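Local coordinates for protein AP-4 complex accessory subunit Tepsin (Equus caballus, PDB 5WF2) that probably associates with the AP-4 adaptor complex and may thereby play a role in vesicular trafficking of proteins at the trans-Golgi network, at residues D23-Q26 / E27-L30; A47-F50 / V51-G55; L102-P105 / R106-L110. All coordinates share one frame; numbering follows the deposited sequence.

Contact 1: D23-Q26 / E27-L30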
# COMPACT_ATOMS: atom_id res chain seq x y z
N ASP A 23 11.45 -14.90 4.22
CA ASP A 23 11.58 -14.69 5.66
C ASP A 23 10.68 -13.56 6.17
O ASP A 23 10.80 -13.16 7.34
CB ASP A 23 13.02 -14.36 6.01
CG ASP A 23 13.46 -13.02 5.43
OD1 ASP A 23 13.49 -12.91 4.18
OD2 ASP A 23 13.75 -12.09 6.21
N CYS A 24 9.80 -13.04 5.31
CA CYS A 24 8.85 -12.00 5.71
C CYS A 24 7.44 -12.60 5.79
O CYS A 24 6.48 -12.04 5.24
CB CYS A 24 8.94 -10.83 4.72
SG CYS A 24 10.60 -10.11 4.76
N GLN A 25 7.29 -13.74 6.48
CA GLN A 25 5.99 -14.40 6.49
C GLN A 25 4.97 -13.63 7.33
O GLN A 25 3.78 -13.62 7.01
CB GLN A 25 6.14 -15.85 6.99
CG GLN A 25 4.78 -16.58 7.05
CD GLN A 25 4.02 -16.58 5.70
OE1 GLN A 25 2.84 -16.15 5.63
NE2 GLN A 25 4.69 -17.06 4.63
N GLN A 26 5.41 -12.99 8.41
CA GLN A 26 4.47 -12.20 9.20
C GLN A 26 3.98 -11.01 8.40
O GLN A 26 2.81 -10.61 8.50
CB GLN A 26 5.14 -11.72 10.49
CG GLN A 26 5.54 -12.83 11.47
CD GLN A 26 6.37 -12.31 12.65
OE1 GLN A 26 7.26 -11.49 12.47
NE2 GLN A 26 6.07 -12.78 13.86
N GLU A 27 4.88 -10.41 7.63
CA GLU A 27 4.48 -9.28 6.80
C GLU A 27 3.49 -9.74 5.73
O GLU A 27 2.50 -9.05 5.47
CB GLU A 27 5.74 -8.62 6.22
CG GLU A 27 6.59 -7.89 7.26
CD GLU A 27 7.56 -8.76 8.09
OE1 GLU A 27 7.66 -9.98 7.86
OE2 GLU A 27 8.23 -8.20 8.98
N LEU A 28 3.70 -10.91 5.15
CA LEU A 28 2.78 -11.40 4.13
C LEU A 28 1.40 -11.65 4.72
O LEU A 28 0.39 -11.26 4.14
CB LEU A 28 3.32 -12.66 3.48
CG LEU A 28 2.35 -13.28 2.47
CD1 LEU A 28 1.99 -12.33 1.32
CD2 LEU A 28 2.94 -14.54 1.90
N SER A 29 1.34 -12.30 5.88
CA SER A 29 0.06 -12.52 6.54
C SER A 29 -0.66 -11.21 6.79
O SER A 29 -1.89 -11.14 6.62
CB SER A 29 0.26 -13.23 7.87
OG SER A 29 0.99 -14.44 7.69
N LEU A 30 0.07 -10.17 7.21
CA LEU A 30 -0.55 -8.87 7.46
C LEU A 30 -1.17 -8.30 6.18
O LEU A 30 -2.30 -7.81 6.19
CB LEU A 30 0.48 -7.87 8.03
CG LEU A 30 -0.13 -6.50 8.33
CD1 LEU A 30 -1.21 -6.56 9.42
CD2 LEU A 30 0.97 -5.48 8.68
O HOH W 1 8.13 -12.14 9.26

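Contact 2: A47-F50 / V51-G55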
# COMPACT_ATOMS: atom_id res chain seq x y z
N ALA A 47 -7.54 0.15 9.46
CA ALA A 47 -6.36 0.95 9.18
C ALA A 47 -5.51 1.13 10.43
O ALA A 47 -4.29 1.00 10.38
CB ALA A 47 -6.78 2.30 8.61
N GLN A 48 -6.14 1.42 11.57
CA GLN A 48 -5.37 1.60 12.80
C GLN A 48 -4.65 0.31 13.20
O GLN A 48 -3.50 0.34 13.64
CB GLN A 48 -6.28 2.08 13.92
CG GLN A 48 -6.76 3.50 13.70
CD GLN A 48 -7.41 4.10 14.93
OE1 GLN A 48 -7.51 3.46 15.99
NE2 GLN A 48 -7.85 5.35 14.80
N HIS A 49 -5.34 -0.83 13.06
CA HIS A 49 -4.71 -2.12 13.31
C HIS A 49 -3.54 -2.36 12.37
O HIS A 49 -2.46 -2.74 12.81
CB HIS A 49 -5.75 -3.23 13.16
CG HIS A 49 -5.16 -4.61 13.04
ND1 HIS A 49 -5.06 -5.27 11.83
CD2 HIS A 49 -4.62 -5.43 13.97
CE1 HIS A 49 -4.50 -6.45 12.03
NE2 HIS A 49 -4.21 -6.57 13.31
N PHE A 50 -3.75 -2.12 11.08
CA PHE A 50 -2.69 -2.31 10.10
C PHE A 50 -1.45 -1.50 10.48
O PHE A 50 -0.34 -2.03 10.53
CB PHE A 50 -3.17 -1.93 8.70
CG PHE A 50 -2.08 -2.01 7.66
CD1 PHE A 50 -1.60 -3.22 7.23
CD2 PHE A 50 -1.55 -0.86 7.11
CE1 PHE A 50 -0.59 -3.29 6.28
CE2 PHE A 50 -0.53 -0.92 6.15
CZ PHE A 50 -0.06 -2.13 5.74
N VAL A 51 -1.65 -0.21 10.80
CA VAL A 51 -0.53 0.66 11.16
C VAL A 51 0.16 0.20 12.44
O VAL A 51 1.40 0.25 12.56
CB VAL A 51 -1.05 2.10 11.26
CG1 VAL A 51 -0.02 2.99 11.90
CG2 VAL A 51 -1.38 2.56 9.88
N LYS A 52 -0.61 -0.20 13.44
CA LYS A 52 -0.02 -0.70 14.68
C LYS A 52 0.87 -1.90 14.41
O LYS A 52 2.03 -1.95 14.87
CB LYS A 52 -1.14 -1.07 15.66
CG LYS A 52 -0.64 -1.80 16.90
CD LYS A 52 -1.61 -1.62 18.05
CE LYS A 52 -1.39 -2.68 19.12
NZ LYS A 52 -2.35 -3.83 18.99
N GLU A 53 0.38 -2.85 13.61
CA GLU A 53 1.17 -4.04 13.30
C GLU A 53 2.38 -3.70 12.46
O GLU A 53 3.46 -4.28 12.66
CB GLU A 53 0.31 -5.06 12.57
CG GLU A 53 -0.75 -5.75 13.42
CD GLU A 53 -0.17 -6.41 14.66
OE1 GLU A 53 0.84 -7.13 14.53
OE2 GLU A 53 -0.72 -6.19 15.76
N CYS A 54 2.23 -2.80 11.48
CA CYS A 54 3.40 -2.34 10.73
C CYS A 54 4.52 -1.89 11.66
O CYS A 54 5.69 -2.17 11.40
CB CYS A 54 3.02 -1.17 9.83
SG CYS A 54 2.24 -1.70 8.34
N GLY A 55 4.18 -1.15 12.70
CA GLY A 55 5.17 -0.69 13.66
C GLY A 55 5.94 -1.80 14.31
O GLY A 55 7.04 -1.56 14.81

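Contact 3: L102-P105 / R106-L110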
# COMPACT_ATOMS: atom_id res chain seq x y z
N LEU A 102 10.04 4.05 -2.91
CA LEU A 102 9.63 2.68 -3.12
C LEU A 102 8.36 2.55 -3.96
O LEU A 102 8.21 1.58 -4.69
CB LEU A 102 9.41 1.98 -1.79
CG LEU A 102 10.69 1.92 -0.92
CD1 LEU A 102 10.35 1.55 0.52
CD2 LEU A 102 11.68 0.94 -1.54
N THR A 103 7.43 3.49 -3.84
CA THR A 103 6.13 3.30 -4.48
C THR A 103 5.99 4.03 -5.81
O THR A 103 5.05 3.74 -6.56
CB THR A 103 4.99 3.76 -3.55
OG1 THR A 103 5.12 5.14 -3.25
CG2 THR A 103 5.00 2.97 -2.25
N ARG A 104 6.87 4.98 -6.10
CA ARG A 104 6.68 5.81 -7.29
C ARG A 104 6.46 5.01 -8.56
O ARG A 104 5.53 5.35 -9.32
CB ARG A 104 7.85 6.77 -7.48
CG ARG A 104 7.79 7.49 -8.80
CD ARG A 104 9.08 8.17 -9.10
NE ARG A 104 9.22 9.45 -8.41
CZ ARG A 104 9.98 9.63 -7.34
NH1 ARG A 104 10.63 8.59 -6.83
NH2 ARG A 104 10.09 10.84 -6.79
N PRO A 105 7.24 3.97 -8.88
CA PRO A 105 7.04 3.31 -10.19
C PRO A 105 5.68 2.69 -10.38
O PRO A 105 5.07 2.86 -11.44
CB PRO A 105 8.16 2.26 -10.21
CG PRO A 105 9.21 2.82 -9.35
CD PRO A 105 8.48 3.52 -8.24
N ARG A 106 5.19 1.95 -9.39
CA ARG A 106 3.90 1.30 -9.55
C ARG A 106 2.77 2.31 -9.49
O ARG A 106 1.80 2.21 -10.26
CB ARG A 106 3.71 0.21 -8.51
CG ARG A 106 2.44 -0.64 -8.75
CD ARG A 106 2.40 -1.30 -10.20
NE ARG A 106 1.17 -2.05 -10.42
CZ ARG A 106 0.57 -2.23 -11.60
NH1 ARG A 106 1.07 -1.70 -12.71
NH2 ARG A 106 -0.58 -2.90 -11.66
N LEU A 107 2.89 3.32 -8.63
CA LEU A 107 1.88 4.38 -8.62
C LEU A 107 1.85 5.13 -9.94
O LEU A 107 0.76 5.49 -10.42
CB LEU A 107 2.14 5.34 -7.47
CG LEU A 107 1.87 4.81 -6.07
CD1 LEU A 107 2.26 5.87 -5.08
CD2 LEU A 107 0.36 4.51 -5.92
N GLN A 108 3.01 5.39 -10.56
CA GLN A 108 3.03 6.02 -11.88
C GLN A 108 2.33 5.14 -12.92
O GLN A 108 1.56 5.64 -13.74
CB GLN A 108 4.47 6.33 -12.34
CG GLN A 108 5.06 7.62 -11.84
CD GLN A 108 6.57 7.75 -12.12
OE1 GLN A 108 7.25 6.77 -12.43
NE2 GLN A 108 7.08 8.98 -12.03
N GLU A 109 2.60 3.84 -12.91
CA GLU A 109 1.94 2.93 -13.84
C GLU A 109 0.42 2.96 -13.68
O GLU A 109 -0.33 3.03 -14.67
CB GLU A 109 2.45 1.51 -13.65
CG GLU A 109 3.84 1.30 -14.24
CD GLU A 109 4.50 0.02 -13.79
OE1 GLU A 109 3.83 -0.83 -13.14
OE2 GLU A 109 5.71 -0.12 -14.09
N LEU A 110 -0.07 2.88 -12.44
CA LEU A 110 -1.51 2.87 -12.21
C LEU A 110 -2.13 4.20 -12.60
O LEU A 110 -3.22 4.23 -13.19
CB LEU A 110 -1.84 2.52 -10.77
CG LEU A 110 -1.42 1.14 -10.24
CD1 LEU A 110 -1.74 0.99 -8.81
CD2 LEU A 110 -2.09 0.01 -10.95
O HOH W 2 6.65 0.87 -7.06

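Contact 1: D23-Q26 / E27-L30
Cys-24 and Glu-27 meet at the N-terminus of helix 25-35, the first helix of the tepsin VHS/ENTH-like domain, where Cys-24 holds the N-cap position. The Glu-27 side chain is bent at chi2 (82°). The bend brings its carboxylate back over the start of the helix. OE1 of Glu-27 lies 3.2 Å from CA of Cys-24 and also touches its CB. OE1 of Glu-27 also accepts a 2.6 Å hydrogen bond from a water, and that water accepts from N of Gln-26. The water therefore links the acid to a backbone N-H of the first turn. The other oxygen, OE2, is bonded to N of Asn-58, so both ends of this buried carboxylate have partners. The positive end of the helix dipole would be expected to favour the charged form of the acid.

On another side of the helix, Gln-25 and Leu-28 cross obliquely. CD2 of Leu-28 packs 4.1 Å from both OE1 and NE2 of the Gln-25 amide. OE1 of Gln-25 also comes close to the Ser-29 hydroxyl. Leu-30 is buried and meets Leu-57 and helix 44-56. Backbone bonds run from Leu-28 N to Cys-24 O and from Leu-30 N to Gln-26 O.

Ser-29 has OG beside its own backbone N (chi1 -55°), which carries the hydroxyl back toward the previous turn. O of Gln-25 is gripped twice, by N and by OG of Ser-29. N and OG of Ser-29 each lie 3.0 Å from O of Gln-25, and they approach from opposite faces of its carbonyl plane.

Contact 2: A47-F50 / V51-G55
Cys-54 sets its sulfur over one face of the Phe-50 ring, one turn back along helix 44-56 of the tepsin VHS/ENTH-like domain. This is a sulfur-aromatic contact. SG of Cys-54 is 3.7 Å from the centroid of the Phe-50 ring, and the line between them is 20° off the ring normal. SG of Cys-54 is offset toward the rim, and CZ of Phe-50, at 3.5 Å, is the closest ring atom. With CG of Phe-50 anti to the backbone N (chi1 175°), the ring stands out from the helix and leans toward the Cys-54 turn. The helix bond from Cys-54 N to Phe-50 O, 2.8 Å, joins the same two residues.

A second i to i+4 pair, His-49 and Glu-53, lies on a more exposed side. CG of Glu-53 touches NE2 of His-49 at 3.6 Å. The imidazole and carboxylate planes are 33° apart. OE2 of Glu-53 stays 4.3 Å from NE2 of His-49, so the touch is made by the methylene. Val-51 turns CG2 beside its own N, which puts this methyl 3.3 Å from O of Ala-47.

Further out, Leu-30 of helix 25-35 packs on both Phe-50 and Cys-54. Val-62 of helix 59-68 does the same, and Ala-84 of helix 75-89 reaches Phe-50. With an alanine at Phe-50, the Cys-54 sulfur would probably lose its aromatic face and a gap would open among Leu-30, Val-62 and Ala-84. The buried side of the helix is thus held by dispersion and a polarisable sulfur over a pi face, while its outer side carries ionisable groups.

Contact 3: L102-P105 / R106-L110
Helix 96-111 of the tepsin VHS/ENTH-like domain is kinked at Pro-105, whose ring nitrogen has no hydrogen to give to the turn before. The next N-H, that of Arg-106, is used by a water. This water accepts from Arg-106 N at 3.0 Å and donates to O of Leu-102, so it bridges the break. Regular bonding resumes with Leu-107 N to Thr-103 O and Gln-108 N to Arg-104 O.

Thr-103 and Leu-107 lie side by side and point the same way. CD1 of Leu-107 touches OG1 of Thr-103 at 3.5 Å. That hydroxyl sits between its backbone N and carbonyl carbon (chi1 61°), where it bonds to O of Ile-99. Arg-104 and Gln-108 also run alongside each other. CG of Arg-104 packs 3.5 Å from CD of the Gln-108 amide, and the guanidinium and amide planes are 63° apart. NH1 of Arg-106 forms a 2.9 Å salt bridge with OE1 of Glu-109, which accepts through its anti lone pair. CD2 of Leu-110 lies over one face of the same guanidinium, and NH2 of Arg-106 bonds to O of Leu-70.

Thr-103 reaches Phe-129 and Leu-107 reaches Ile-125, both on helix 117-132. Leu-107 and Leu-110 also meet Leu-82 of helix 75-89, while Leu-102 and Thr-103 touch Leu-63 of helix 59-68.

All three contacts are local ones within single helices, and each has a buried and an exposed side. Contacts 1 and 2 lie on successive helices and touch: CD2 of Leu-30 packs 3.6 Å from CE1 of Phe-50. Contact 3 stands apart, its centre about 22 Å from the centres of the other two, and it lies on the opposite side of the chain's centre from contact 2. Helix 59-68 touches all three. Their chemistry differs with place. At contact 1 a water joins a buried acid to an N-H of the helix start. Contact 2 relies on aromatic and sulfur packing inside. Contact 3 uses water at a proline kink and a salt bridge.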